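Local coordinates for protein Trypsin/chymotrypsin inhibitor (PDB 5YCZ) that inhibits the serine proteases trypsin and alpha-chymotrypsin as a homodimeric Kunitz-type inhibitor of plant tubers, at residues P3-D8 / Q127-Q132; G37-N42 / T82-S87; F59-D64 / G71-I76; R115-K120 / E134-S139; L155-G160 / S172-R177. All blocks are in the same frame, centred on the assembly; numbering follows the deposited sequence.

Overall arrangement
Contacts 3 and 4 are the buried pair; contacts 1, 2 and 5 are partly buried. Contacts 3 and 4 rest on antiparallel backbone pairing with buried polar side chains alongside, and they touch each other, with Leu74 N of one meeting Phe116 O of the other. Contacts 1 and 4 share strand 131-135, beside which strand 153-159 of contact 5 runs. Contacts 1 and 5 both set an aliphatic methyl over an aromatic face; each adds a single direct hydrogen bond, with bridging water in contact 5. Contact 2 stands apart, its centre about 30 Å from that of contact 1: two irregular loops are held covalently by a disulfide. Contacts 2 and 3 also touch the second subunit.

Contact 1: residues P3-D8 / Q127-Q132; sequences PVLDVD and QPRDYQ
The Tyr131 ring carries CG1 of Val4 over one face: this methyl lies 3.5 Å from the ring centroid and 14° off the normal, which places it over the middle of the ring in a CH-pi contact. Leu5 O approaches the same ring obliquely. Around the second flat group, the Arg129 guanidinium, CD1 of Leu5 sits at the edge near the plane, and the backbone oxygens of Asp6 and Val7 come in at a slant. Val4 reaches the tyrosine because its CG1 stands opposite the backbone N (chi1 -178°), and the valine and tyrosine side chains run antiparallel past one another. The phenol end is then gripped from the backbone: Leu5 N donates to Tyr131 OH over 3.0 Å with an N-H...O angle of 154°. Arg129 contributes mainly its aliphatic part. Its CD lies 3.5 Å from Leu5 CB and 3.4 Å from Asp6 O, and the chain bends at the CG-CD bond, which leaves Leu5 CD1 at the guanidinium edge. Val4 and Tyr131 both also pack on Ile118, while Tyr131 pairs through its backbone with Ile176. The irregular arm 3-8, which precedes the first strand, is thus packed on strand 131-135 and its lead-in loop, within the beta-trefoil of the Kunitz (STI) family.

Contact 2: residues G37-N42 / T82-S87; sequences GSCPLN and TRCPQS
Cys39 and Cys84 bring their CA atoms to 5.9 Å in two segments that are neither helix nor strand, and the peptide bond before Pro40 is cis. Between them runs a disulfide, SG to SG 2.1 Å, with a torsion about the S-S bond of -93°, close to the perpendicular value that an unstrained disulfide prefers. Arg83 reaches back to segment 37-42 beside the disulfide. Its CG sits on the side flanked by both backbone N and C (chi1 68°), and from there the chain extends to NE, delivering the guanidinium to its partners. Leu41 CD2 lies 3.6 Å above the centre of one guanidinium face, and Gly37 N sits over the opposite face toward the rim. NH1 of Arg83 donates to Ser38 O at a short 2.5 Å with an N-H...O angle of 142°, the oxygen somewhat out of the guanidinium plane. The branches of Leu41 divide the work: CD2 also meets Cys84 SG at 3.5 Å, whereas CD1 faces Thr82 CG2 tip to tip at 3.3 Å. Farther on, Gln86 crosses Pro40 at about a right angle, its OE1 3.2 Å from Pro40 CB. The disulfide closes a loop that includes the predicted reactive bond Leu56-Ala57. Segment 37-42 leads into strand 42-45, Leu41 and Thr82 both pack on Leu32 of strand 30-33, and Pro40 touches Thr100 of strand 98-100; backbone hydrogen bonds from Thr82, Pro85 and Ser87 reach the second subunit, where Arg83 also rests on Thr105.

Contact 3: residues F59-D64 / G71-I76; sequences FPENAD and GSTLYI
Phe59 and Tyr75 open the tight part of this contact, an antiparallel hydrogen-bonded pair in which Tyr75 N donates to Phe59 O at 2.8 Å and Phe59 N to Tyr75 O at 2.9 Å. Next to it, Pro60 and Leu74 make a non-hydrogen-bonded pair, with Pro60 CA 3.6 Å from Leu74 CB. Glu61 N then extends the pairing beyond the regular strand, reaching Thr73 O over 3.0 Å with a nearly straight angle of 172°. The Glu61 side chain crosses that of Tyr75 at about a right angle: CG comes 3.4 Å from Tyr75 CZ, and the carboxylate and ring planes are turned 74° apart. Tyr75 OH is modelled 2.4 Å from Glu61 OE1, shorter than a normal hydrogen bond and doubtful in detail; Ser106 N is its firmer partner, while OE1 forms a salt bridge with Arg115. The position of Glu61 OE2 is less sure, which leaves its bond from Thr73 OG1 doubtful. By contrast, Ala63 and Asp64 are exposed and make no contact with 71-76. The Phe59 ring also makes little contact there, with Tyr75 O at its edge, near the plane. Pro81 of the second subunit packs against the side chains of Phe59 and Tyr75. Strand 74-77 is the outermost of its four-stranded antiparallel sheet, next to strand 55-60, and Leu74 bonds through the backbone to Phe116 of strand 116-120.

Contact 4: residues R115-K120 / E134-S139; sequences RFAIRK and EVCPCS
Arg115 runs out along Cys136, Pro137 and Ser139, in the loop that follows strand 131-135. Its CB lies 3.2 Å from Cys136 O, and the chain, extended from CG to NE, brings CD to 3.3 Å from Pro137 O. At the tip NH1 donates to that same Pro137 O over 3.1 Å, at 158°, the oxygen lying in the guanidinium plane and the bond running nearly along the C=O axis. Ser139 OG sits over one face, 3.2 Å from CZ, at an angle too poor for a bond to NE or NH2. NE is instead salt-bridged to Glu61 OE1, Gly110 O is a further acceptor for NH1, and Ser106 O and Ala108 O take NH2; together these bonds fix the rotation of the buried group. The backbones pair beside it: Glu134 N reaches Ala117 O at 2.7 Å with an almost straight 176°, and Ala117 N returns the bond to Glu134 O. Farther along, Arg119 NH1 and Glu134 OE2 form a rather long salt bridge at 3.5 Å, the guanidinium and carboxylate planes 77° apart. The pairing defines the beta hairpin of strands 116-120 and 131-135, whose outgoing end is tied by the disulfides Cys136-Cys151 and Cys138-Cys147, within a Kunitz-type beta-trefoil.

Contact 5: residues L155-G160 / S172-R177; sequences LGLAEG and SPHTIR
His174 and Leu157 meet through two complementary first torsions. The imidazole CG stands opposite the backbone N (chi1 -178°), while Leu157 holds its CG opposite the carbonyl carbon (chi1 -58°), and CD2 of the leucine is thereby set over the ring. It lies 3.7 Å from the His174 ring centroid and 14° off the normal, a CH-pi contact near the middle of the face; CD1 stays closer to the ND1 side. The backbones meet through one hydrogen bond, His174 N to Leu155 O at 2.8 Å, with the donor in the carbonyl plane and on a lone pair. Water 1 makes a second link, donating to Leu155 O at 2.7 Å and to His174 O at 2.6 Å. Leu155 O therefore accepts two bonds, and Pro173 CA adds a CA-H...O contact at 3.4 Å. The link through water 2 is doubtful: Ser172 O is implausibly close to it, and its bond from Leu157 N is weak. Between these links the Gly156 backbone passes close by, its CA 3.5 Å from His174 N. Gln45 of strand 42-45 touches both Leu157 and His174, Leu157 packs also on Val164 and Leu166, and Pro173 rests on Gln132. No beta bridge forms here. A bond, a water bridge and a methyl over the imidazole face thus join strand 153-159 of the six-stranded sheet to the loop leading into outer strand 176-180 of the four-stranded one, in keeping with the closed antiparallel beta-trefoil of this inhibitor family.

Contact 1: residues P3-D8 / Q127-Q132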
# COMPACT_ATOMS: atom_id res chain seq x y z
N PRO A 3 18.47 -14.59 -5.34
CA PRO A 3 17.16 -14.07 -4.98
C PRO A 3 16.60 -14.81 -3.78
O PRO A 3 17.09 -15.86 -3.36
CB PRO A 3 16.30 -14.29 -6.23
CG PRO A 3 16.96 -15.40 -6.93
CD PRO A 3 18.44 -15.27 -6.65
N VAL A 4 15.58 -14.23 -3.23
CA VAL A 4 14.76 -14.88 -2.23
C VAL A 4 13.68 -15.68 -2.96
O VAL A 4 13.24 -15.30 -4.04
CB VAL A 4 14.18 -13.81 -1.28
CG1 VAL A 4 13.35 -14.42 -0.17
CG2 VAL A 4 15.33 -12.95 -0.70
N LEU A 5 13.28 -16.81 -2.40
CA LEU A 5 12.28 -17.66 -3.03
C LEU A 5 11.10 -17.91 -2.10
O LEU A 5 11.24 -17.88 -0.87
CB LEU A 5 12.88 -19.01 -3.44
CG LEU A 5 14.31 -18.99 -3.97
CD1 LEU A 5 14.83 -20.42 -4.16
CD2 LEU A 5 14.38 -18.19 -5.27
N ASP A 6 9.94 -18.20 -2.71
CA ASP A 6 8.74 -18.52 -1.95
C ASP A 6 8.74 -20.01 -1.64
O ASP A 6 9.74 -20.71 -1.86
CB ASP A 6 7.49 -18.07 -2.71
CG ASP A 6 7.48 -18.50 -4.17
OD1 ASP A 6 8.04 -19.57 -4.47
OD2 ASP A 6 6.91 -17.77 -5.01
N VAL A 7 7.64 -20.52 -1.08
CA VAL A 7 7.52 -21.96 -0.83
C VAL A 7 7.58 -22.72 -2.14
O VAL A 7 8.06 -23.86 -2.20
CB VAL A 7 6.22 -22.24 -0.05
CG1 VAL A 7 6.40 -21.98 1.46
CG2 VAL A 7 5.10 -21.37 -0.62
N ASP A 8 7.12 -22.10 -3.23
CA ASP A 8 7.08 -22.68 -4.56
C ASP A 8 8.39 -22.54 -5.32
O ASP A 8 8.41 -22.73 -6.54
CB ASP A 8 5.95 -22.04 -5.38
CG ASP A 8 4.58 -22.23 -4.76
OD1 ASP A 8 4.37 -23.26 -4.08
OD2 ASP A 8 3.71 -21.34 -4.94
N GLN A 127 19.04 -26.05 3.68
CA GLN A 127 17.71 -25.75 3.16
C GLN A 127 16.63 -26.37 4.05
O GLN A 127 16.93 -27.19 4.92
CB GLN A 127 17.59 -26.25 1.72
CG GLN A 127 18.37 -25.41 0.69
CD GLN A 127 19.89 -25.64 0.73
OE1 GLN A 127 20.66 -24.76 1.12
NE2 GLN A 127 20.31 -26.84 0.33
N PRO A 128 15.33 -26.00 3.86
CA PRO A 128 14.49 -25.32 2.85
C PRO A 128 14.84 -23.88 2.46
O PRO A 128 15.98 -23.54 2.09
CB PRO A 128 13.10 -25.33 3.51
CG PRO A 128 13.38 -25.36 4.98
CD PRO A 128 14.55 -26.29 5.08
N ARG A 129 13.83 -23.03 2.51
CA ARG A 129 13.96 -21.61 2.18
C ARG A 129 13.44 -20.79 3.36
O ARG A 129 12.37 -20.18 3.27
CB ARG A 129 13.21 -21.28 0.88
CG ARG A 129 13.90 -21.77 -0.38
CD ARG A 129 12.89 -21.99 -1.52
NE ARG A 129 12.27 -23.31 -1.49
CZ ARG A 129 12.68 -24.34 -2.22
NH1 ARG A 129 13.71 -24.22 -3.04
NH2 ARG A 129 12.05 -25.51 -2.13
N ASP A 130 14.19 -20.78 4.45
CA ASP A 130 13.90 -19.91 5.58
C ASP A 130 14.65 -18.60 5.43
O ASP A 130 15.75 -18.55 4.88
CB ASP A 130 14.29 -20.56 6.91
CG ASP A 130 13.59 -21.87 7.12
OD1 ASP A 130 12.96 -22.35 6.15
OD2 ASP A 130 13.65 -22.39 8.26
N TYR A 131 14.04 -17.53 5.93
CA TYR A 131 14.68 -16.23 5.85
C TYR A 131 14.47 -15.48 7.15
O TYR A 131 13.70 -15.88 8.02
CB TYR A 131 14.16 -15.44 4.65
CG TYR A 131 14.39 -16.13 3.32
CD1 TYR A 131 15.51 -15.83 2.55
CD2 TYR A 131 13.49 -17.08 2.83
CE1 TYR A 131 15.73 -16.46 1.33
CE2 TYR A 131 13.71 -17.72 1.62
CZ TYR A 131 14.83 -17.41 0.88
OH TYR A 131 15.05 -18.04 -0.32
N GLN A 132 15.21 -14.40 7.28
CA GLN A 132 14.98 -13.41 8.32
C GLN A 132 15.00 -12.03 7.67
O GLN A 132 15.40 -11.86 6.52
CB GLN A 132 16.03 -13.50 9.41
CG GLN A 132 16.43 -14.89 9.81
CD GLN A 132 17.86 -14.91 10.29
OE1 GLN A 132 18.67 -14.07 9.89
NE2 GLN A 132 18.18 -15.87 11.16

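Contact 2: residues G37-N42 / T82-S87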
# COMPACT_ATOMS: atom_id res chain seq x y z
N GLY A 37 -8.26 3.04 18.38
CA GLY A 37 -8.09 4.46 18.15
C GLY A 37 -6.68 4.96 18.33
O GLY A 37 -6.48 6.18 18.41
N SER A 38 -5.70 4.08 18.39
CA SER A 38 -4.32 4.50 18.51
C SER A 38 -3.72 4.59 17.11
O SER A 38 -3.99 3.73 16.26
CB SER A 38 -3.52 3.52 19.37
OG SER A 38 -2.40 4.14 19.97
N CYS A 39 -2.92 5.63 16.86
CA CYS A 39 -2.17 5.68 15.61
C CYS A 39 -0.75 6.12 15.93
O CYS A 39 -0.55 6.91 16.85
CB CYS A 39 -2.78 6.65 14.59
SG CYS A 39 -4.31 6.04 13.74
N PRO A 40 0.26 5.60 15.20
CA PRO A 40 0.13 4.71 14.04
C PRO A 40 0.05 3.24 14.43
O PRO A 40 0.33 2.91 15.58
CB PRO A 40 1.41 4.98 13.23
CG PRO A 40 2.30 5.81 14.11
CD PRO A 40 1.68 5.88 15.48
N LEU A 41 -0.35 2.39 13.49
CA LEU A 41 -0.24 0.95 13.67
C LEU A 41 1.22 0.54 13.67
O LEU A 41 2.06 1.17 13.02
CB LEU A 41 -1.00 0.21 12.57
CG LEU A 41 -2.37 0.80 12.22
CD1 LEU A 41 -3.03 -0.08 11.19
CD2 LEU A 41 -3.24 0.90 13.46
N ASN A 42 1.52 -0.51 14.43
CA ASN A 42 2.82 -1.18 14.42
C ASN A 42 2.70 -2.53 13.73
O ASN A 42 1.63 -3.13 13.65
CB ASN A 42 3.36 -1.38 15.84
CG ASN A 42 3.45 -0.10 16.60
OD1 ASN A 42 3.96 0.90 16.10
ND2 ASN A 42 2.95 -0.12 17.82
N THR A 82 -6.04 1.35 5.65
CA THR A 82 -5.78 1.24 7.06
C THR A 82 -6.62 2.31 7.72
O THR A 82 -7.01 3.29 7.08
CB THR A 82 -4.28 1.40 7.30
OG1 THR A 82 -3.62 0.16 7.02
CG2 THR A 82 -3.95 1.90 8.66
N ARG A 83 -6.92 2.11 9.00
CA ARG A 83 -7.63 3.11 9.78
C ARG A 83 -6.78 4.31 10.18
O ARG A 83 -7.31 5.26 10.76
CB ARG A 83 -8.22 2.46 11.05
CG ARG A 83 -7.19 2.01 12.07
CD ARG A 83 -7.87 1.82 13.41
NE ARG A 83 -7.15 0.97 14.34
CZ ARG A 83 -6.33 1.43 15.27
NH1 ARG A 83 -6.13 2.74 15.36
NH2 ARG A 83 -5.72 0.57 16.10
N CYS A 84 -5.48 4.28 9.90
CA CYS A 84 -4.56 5.35 10.24
C CYS A 84 -4.02 5.98 8.96
O CYS A 84 -3.95 5.33 7.92
CB CYS A 84 -3.38 4.85 11.08
SG CYS A 84 -3.83 4.29 12.77
N PRO A 85 -3.65 7.26 9.01
CA PRO A 85 -3.29 7.99 7.80
C PRO A 85 -1.85 7.83 7.35
O PRO A 85 -1.52 8.25 6.22
CB PRO A 85 -3.56 9.43 8.21
CG PRO A 85 -3.13 9.43 9.66
CD PRO A 85 -3.69 8.15 10.19
N GLN A 86 -0.99 7.29 8.22
CA GLN A 86 0.40 7.04 7.89
C GLN A 86 0.51 5.95 6.84
O GLN A 86 -0.34 5.06 6.75
CB GLN A 86 1.19 6.61 9.14
CG GLN A 86 1.18 7.63 10.26
CD GLN A 86 -0.03 7.50 11.17
OE1 GLN A 86 -0.68 6.45 11.23
NE2 GLN A 86 -0.33 8.56 11.89
N SER A 87 1.57 6.02 6.04
CA SER A 87 1.83 4.95 5.09
C SER A 87 2.00 3.63 5.82
O SER A 87 2.41 3.59 6.98
CB SER A 87 3.06 5.26 4.23
OG SER A 87 4.27 5.13 4.97

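Contact 3: residues F59-D64 / G71-I76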
# COMPACT_ATOMS: atom_id res chain seq x y z
N PHE A 59 9.89 -3.99 -2.24
CA PHE A 59 10.31 -3.00 -3.22
C PHE A 59 11.81 -2.81 -3.09
O PHE A 59 12.27 -2.03 -2.24
CB PHE A 59 9.56 -1.68 -3.03
CG PHE A 59 8.08 -1.82 -3.20
CD1 PHE A 59 7.28 -2.22 -2.15
CD2 PHE A 59 7.50 -1.59 -4.44
CE1 PHE A 59 5.90 -2.38 -2.32
CE2 PHE A 59 6.13 -1.74 -4.64
CZ PHE A 59 5.33 -2.13 -3.57
N PRO A 60 12.61 -3.51 -3.90
CA PRO A 60 14.06 -3.35 -3.82
C PRO A 60 14.43 -1.91 -4.08
O PRO A 60 13.86 -1.26 -4.96
CB PRO A 60 14.58 -4.27 -4.92
CG PRO A 60 13.45 -5.17 -5.24
CD PRO A 60 12.22 -4.38 -5.02
N GLU A 61 15.37 -1.39 -3.29
CA GLU A 61 15.80 -0.02 -3.50
C GLU A 61 16.46 0.17 -4.86
O GLU A 61 16.49 1.29 -5.37
CB GLU A 61 16.76 0.42 -2.40
CG GLU A 61 16.08 0.93 -1.15
CD GLU A 61 16.97 1.88 -0.36
OE1 GLU A 61 16.60 3.07 -0.22
OE2 GLU A 61 18.04 1.44 0.13
N ASN A 62 16.98 -0.91 -5.45
CA ASN A 62 17.58 -0.87 -6.78
C ASN A 62 16.49 -1.06 -7.82
O ASN A 62 15.83 -2.11 -7.84
CB ASN A 62 18.65 -1.95 -6.94
CG ASN A 62 19.57 -1.70 -8.13
OD1 ASN A 62 19.11 -1.37 -9.23
ND2 ASN A 62 20.88 -1.83 -7.91
N ALA A 63 16.34 -0.09 -8.72
CA ALA A 63 15.15 -0.01 -9.56
C ALA A 63 15.12 -1.07 -10.67
O ALA A 63 14.03 -1.42 -11.14
CB ALA A 63 15.04 1.39 -10.16
N ASP A 64 16.28 -1.58 -11.09
CA ASP A 64 16.33 -2.58 -12.16
C ASP A 64 16.18 -3.99 -11.64
O ASP A 64 15.91 -4.91 -12.42
CB ASP A 64 17.66 -2.47 -12.91
CG ASP A 64 18.05 -1.02 -13.16
OD1 ASP A 64 17.19 -0.22 -13.56
OD2 ASP A 64 19.21 -0.67 -12.88
N GLY A 71 20.29 -9.96 0.92
CA GLY A 71 21.23 -8.97 1.38
C GLY A 71 21.07 -7.57 0.82
O GLY A 71 21.68 -6.65 1.35
N SER A 72 20.28 -7.37 -0.23
CA SER A 72 20.12 -6.04 -0.81
C SER A 72 18.93 -5.31 -0.20
O SER A 72 17.88 -5.91 0.05
CB SER A 72 19.93 -6.14 -2.32
OG SER A 72 21.01 -6.86 -2.91
N THR A 73 19.08 -4.00 0.02
CA THR A 73 18.07 -3.27 0.79
C THR A 73 16.79 -3.10 -0.02
O THR A 73 16.81 -3.01 -1.26
CB THR A 73 18.56 -1.89 1.27
OG1 THR A 73 19.13 -1.14 0.19
CG2 THR A 73 19.59 -2.02 2.38
N LEU A 74 15.66 -3.08 0.69
CA LEU A 74 14.35 -2.91 0.09
C LEU A 74 13.43 -2.22 1.08
O LEU A 74 13.74 -2.06 2.26
CB LEU A 74 13.75 -4.24 -0.31
CG LEU A 74 13.88 -5.27 0.81
CD1 LEU A 74 12.74 -5.12 1.81
CD2 LEU A 74 13.85 -6.67 0.23
N TYR A 75 12.24 -1.90 0.59
CA TYR A 75 11.14 -1.43 1.42
C TYR A 75 10.08 -2.51 1.52
O TYR A 75 9.94 -3.36 0.63
CB TYR A 75 10.51 -0.18 0.84
CG TYR A 75 11.51 0.85 0.47
CD1 TYR A 75 12.32 1.40 1.44
CD2 TYR A 75 11.66 1.25 -0.85
CE1 TYR A 75 13.27 2.35 1.10
CE2 TYR A 75 12.59 2.20 -1.19
CZ TYR A 75 13.40 2.75 -0.21
OH TYR A 75 14.34 3.70 -0.53
N ILE A 76 9.32 -2.44 2.60
CA ILE A 76 8.27 -3.41 2.87
C ILE A 76 7.01 -2.64 3.22
O ILE A 76 7.06 -1.61 3.91
CB ILE A 76 8.64 -4.36 4.04
CG1 ILE A 76 10.04 -4.94 3.84
CG2 ILE A 76 7.60 -5.48 4.18
CD1 ILE A 76 10.57 -5.69 5.06

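Contact 4: residues R115-K120 / E134-S139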
# COMPACT_ATOMS: atom_id res chain seq x y z
N ARG A 115 14.72 1.04 5.53
CA ARG A 115 15.48 0.12 4.69
C ARG A 115 15.67 -1.21 5.41
O ARG A 115 16.29 -1.28 6.47
CB ARG A 115 16.84 0.71 4.32
CG ARG A 115 16.78 1.74 3.21
CD ARG A 115 17.90 2.75 3.40
NE ARG A 115 18.00 3.66 2.27
CZ ARG A 115 18.78 4.74 2.25
NH1 ARG A 115 19.52 5.05 3.29
NH2 ARG A 115 18.79 5.51 1.17
N PHE A 116 15.14 -2.27 4.81
CA PHE A 116 15.30 -3.61 5.34
C PHE A 116 15.99 -4.46 4.29
O PHE A 116 15.99 -4.13 3.10
CB PHE A 116 13.94 -4.21 5.74
CG PHE A 116 13.22 -3.42 6.78
CD1 PHE A 116 12.50 -2.27 6.45
CD2 PHE A 116 13.27 -3.81 8.11
CE1 PHE A 116 11.84 -1.54 7.42
CE2 PHE A 116 12.62 -3.08 9.09
CZ PHE A 116 11.89 -1.94 8.75
N ALA A 117 16.61 -5.56 4.74
CA ALA A 117 17.12 -6.58 3.85
C ALA A 117 16.64 -7.94 4.33
O ALA A 117 16.30 -8.11 5.51
CB ALA A 117 18.65 -6.57 3.79
N ILE A 118 16.59 -8.90 3.41
CA ILE A 118 16.23 -10.28 3.71
C ILE A 118 17.43 -11.18 3.47
O ILE A 118 18.15 -11.04 2.47
CB ILE A 118 15.02 -10.75 2.88
CG1 ILE A 118 13.83 -9.85 3.13
CG2 ILE A 118 14.67 -12.20 3.23
CD1 ILE A 118 12.92 -9.70 1.93
N ARG A 119 17.62 -12.14 4.36
CA ARG A 119 18.74 -13.06 4.33
C ARG A 119 18.24 -14.46 4.68
O ARG A 119 17.25 -14.60 5.41
CB ARG A 119 19.84 -12.64 5.32
CG ARG A 119 20.52 -11.34 4.96
CD ARG A 119 21.93 -11.26 5.52
NE ARG A 119 22.88 -10.83 4.49
CZ ARG A 119 23.11 -9.57 4.17
NH1 ARG A 119 22.44 -8.59 4.80
NH2 ARG A 119 23.99 -9.27 3.22
N LYS A 120 18.94 -15.47 4.17
CA LYS A 120 18.66 -16.86 4.53
C LYS A 120 19.00 -17.12 6.00
O LYS A 120 19.83 -16.44 6.60
CB LYS A 120 19.44 -17.83 3.64
CG LYS A 120 18.67 -19.10 3.21
CD LYS A 120 18.86 -19.43 1.73
CE LYS A 120 17.82 -20.44 1.20
NZ LYS A 120 17.82 -20.52 -0.30
N GLU A 134 16.44 -8.11 8.24
CA GLU A 134 17.40 -7.30 8.94
C GLU A 134 17.03 -5.85 8.76
O GLU A 134 16.49 -5.47 7.72
CB GLU A 134 18.80 -7.56 8.42
CG GLU A 134 19.34 -8.90 8.87
CD GLU A 134 20.83 -8.88 9.05
OE1 GLU A 134 21.29 -8.40 10.13
OE2 GLU A 134 21.54 -9.31 8.11
N VAL A 135 17.30 -5.05 9.79
CA VAL A 135 17.18 -3.60 9.74
C VAL A 135 18.51 -3.03 9.25
O VAL A 135 19.51 -3.12 9.96
CB VAL A 135 16.82 -3.04 11.12
CG1 VAL A 135 16.43 -1.58 11.02
CG2 VAL A 135 15.72 -3.89 11.74
N CYS A 136 18.55 -2.46 8.05
CA CYS A 136 19.82 -2.02 7.46
C CYS A 136 19.74 -0.58 6.98
O CYS A 136 19.50 -0.31 5.80
CB CYS A 136 20.24 -2.93 6.30
SG CYS A 136 20.63 -4.64 6.78
N PRO A 137 19.97 0.37 7.87
CA PRO A 137 19.81 1.78 7.50
C PRO A 137 20.62 2.21 6.29
O PRO A 137 20.25 3.19 5.64
CB PRO A 137 20.26 2.52 8.76
CG PRO A 137 19.91 1.60 9.85
CD PRO A 137 20.15 0.21 9.32
N CYS A 138 21.68 1.51 5.94
CA CYS A 138 22.52 1.90 4.82
C CYS A 138 22.17 1.08 3.59
O CYS A 138 22.17 -0.16 3.65
CB CYS A 138 24.00 1.75 5.15
SG CYS A 138 24.55 2.93 6.36
N SER A 139 21.89 1.76 2.48
CA SER A 139 21.55 1.04 1.26
C SER A 139 22.65 0.06 0.88
O SER A 139 23.82 0.24 1.24
CB SER A 139 21.29 2.00 0.10
OG SER A 139 20.00 2.58 0.19

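Contact 5: residues L155-G160 / S172-R177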
# COMPACT_ATOMS: atom_id res chain seq x y z
N LEU A 155 15.29 -8.93 13.04
CA LEU A 155 13.98 -8.82 13.69
C LEU A 155 13.63 -10.12 14.39
O LEU A 155 13.73 -11.20 13.80
CB LEU A 155 12.90 -8.47 12.68
CG LEU A 155 13.01 -7.08 12.05
CD1 LEU A 155 11.83 -6.78 11.15
CD2 LEU A 155 13.17 -6.00 13.11
N GLY A 156 13.22 -10.02 15.65
CA GLY A 156 12.70 -11.16 16.37
C GLY A 156 11.35 -10.81 16.94
O GLY A 156 10.96 -9.64 16.98
N LEU A 157 10.63 -11.83 17.38
CA LEU A 157 9.35 -11.57 18.03
C LEU A 157 9.57 -10.99 19.42
O LEU A 157 10.44 -11.44 20.17
CB LEU A 157 8.53 -12.86 18.12
CG LEU A 157 8.22 -13.56 16.80
CD1 LEU A 157 7.44 -14.83 17.05
CD2 LEU A 157 7.50 -12.62 15.86
N ALA A 158 8.76 -9.99 19.77
CA ALA A 158 8.96 -9.22 20.99
C ALA A 158 7.67 -9.18 21.79
O ALA A 158 6.71 -8.52 21.37
CB ALA A 158 9.43 -7.80 20.67
N GLU A 159 7.64 -9.85 22.94
CA GLU A 159 6.45 -9.86 23.78
C GLU A 159 6.13 -8.45 24.21
O GLU A 159 6.96 -7.79 24.84
CB GLU A 159 6.65 -10.75 25.01
CG GLU A 159 6.63 -12.23 24.71
CD GLU A 159 5.22 -12.75 24.48
OE1 GLU A 159 4.29 -11.93 24.33
OE2 GLU A 159 5.05 -14.00 24.47
N GLY A 160 4.93 -7.99 23.88
CA GLY A 160 4.63 -6.58 24.03
C GLY A 160 3.54 -6.25 25.02
O GLY A 160 3.40 -5.09 25.38
N SER A 172 17.65 -14.74 18.55
CA SER A 172 16.39 -15.42 18.27
C SER A 172 15.59 -14.70 17.20
O SER A 172 14.50 -14.18 17.47
CB SER A 172 15.56 -15.58 19.55
OG SER A 172 16.34 -16.27 20.51
N PRO A 173 16.10 -14.65 15.98
CA PRO A 173 15.36 -13.99 14.90
C PRO A 173 14.05 -14.71 14.59
O PRO A 173 13.92 -15.93 14.70
CB PRO A 173 16.33 -14.08 13.72
CG PRO A 173 17.13 -15.27 14.00
CD PRO A 173 17.35 -15.26 15.47
N HIS A 174 13.06 -13.92 14.18
CA HIS A 174 11.83 -14.50 13.66
C HIS A 174 12.11 -15.00 12.25
O HIS A 174 12.26 -14.20 11.32
CB HIS A 174 10.69 -13.49 13.68
CG HIS A 174 9.39 -14.03 13.19
ND1 HIS A 174 8.89 -15.25 13.61
CD2 HIS A 174 8.47 -13.53 12.32
CE1 HIS A 174 7.73 -15.47 13.02
NE2 HIS A 174 7.45 -14.44 12.23
N THR A 175 12.20 -16.31 12.08
CA THR A 175 12.40 -16.84 10.74
C THR A 175 11.06 -17.07 10.07
O THR A 175 10.07 -17.42 10.72
CB THR A 175 13.19 -18.14 10.80
OG1 THR A 175 12.68 -18.95 11.86
CG2 THR A 175 14.65 -17.82 11.08
N ILE A 176 11.02 -16.86 8.75
CA ILE A 176 9.77 -16.84 8.01
C ILE A 176 9.95 -17.43 6.62
O ILE A 176 11.06 -17.47 6.08
CB ILE A 176 9.20 -15.40 7.89
CG1 ILE A 176 10.27 -14.46 7.37
CG2 ILE A 176 8.70 -14.91 9.23
CD1 ILE A 176 9.77 -13.57 6.30
N ARG A 177 8.84 -17.89 6.04
CA ARG A 177 8.74 -18.23 4.63
C ARG A 177 7.73 -17.30 3.98
O ARG A 177 6.85 -16.74 4.65
CB ARG A 177 8.29 -19.67 4.43
CG ARG A 177 8.94 -20.69 5.34
CD ARG A 177 8.43 -22.09 4.99
NE ARG A 177 8.59 -23.04 6.09
CZ ARG A 177 9.62 -23.87 6.23
NH1 ARG A 177 10.60 -23.87 5.33
NH2 ARG A 177 9.68 -24.69 7.27
O HOH W 1 13.56 -11.98 11.17
O HOH W 2 12.15 -14.81 17.30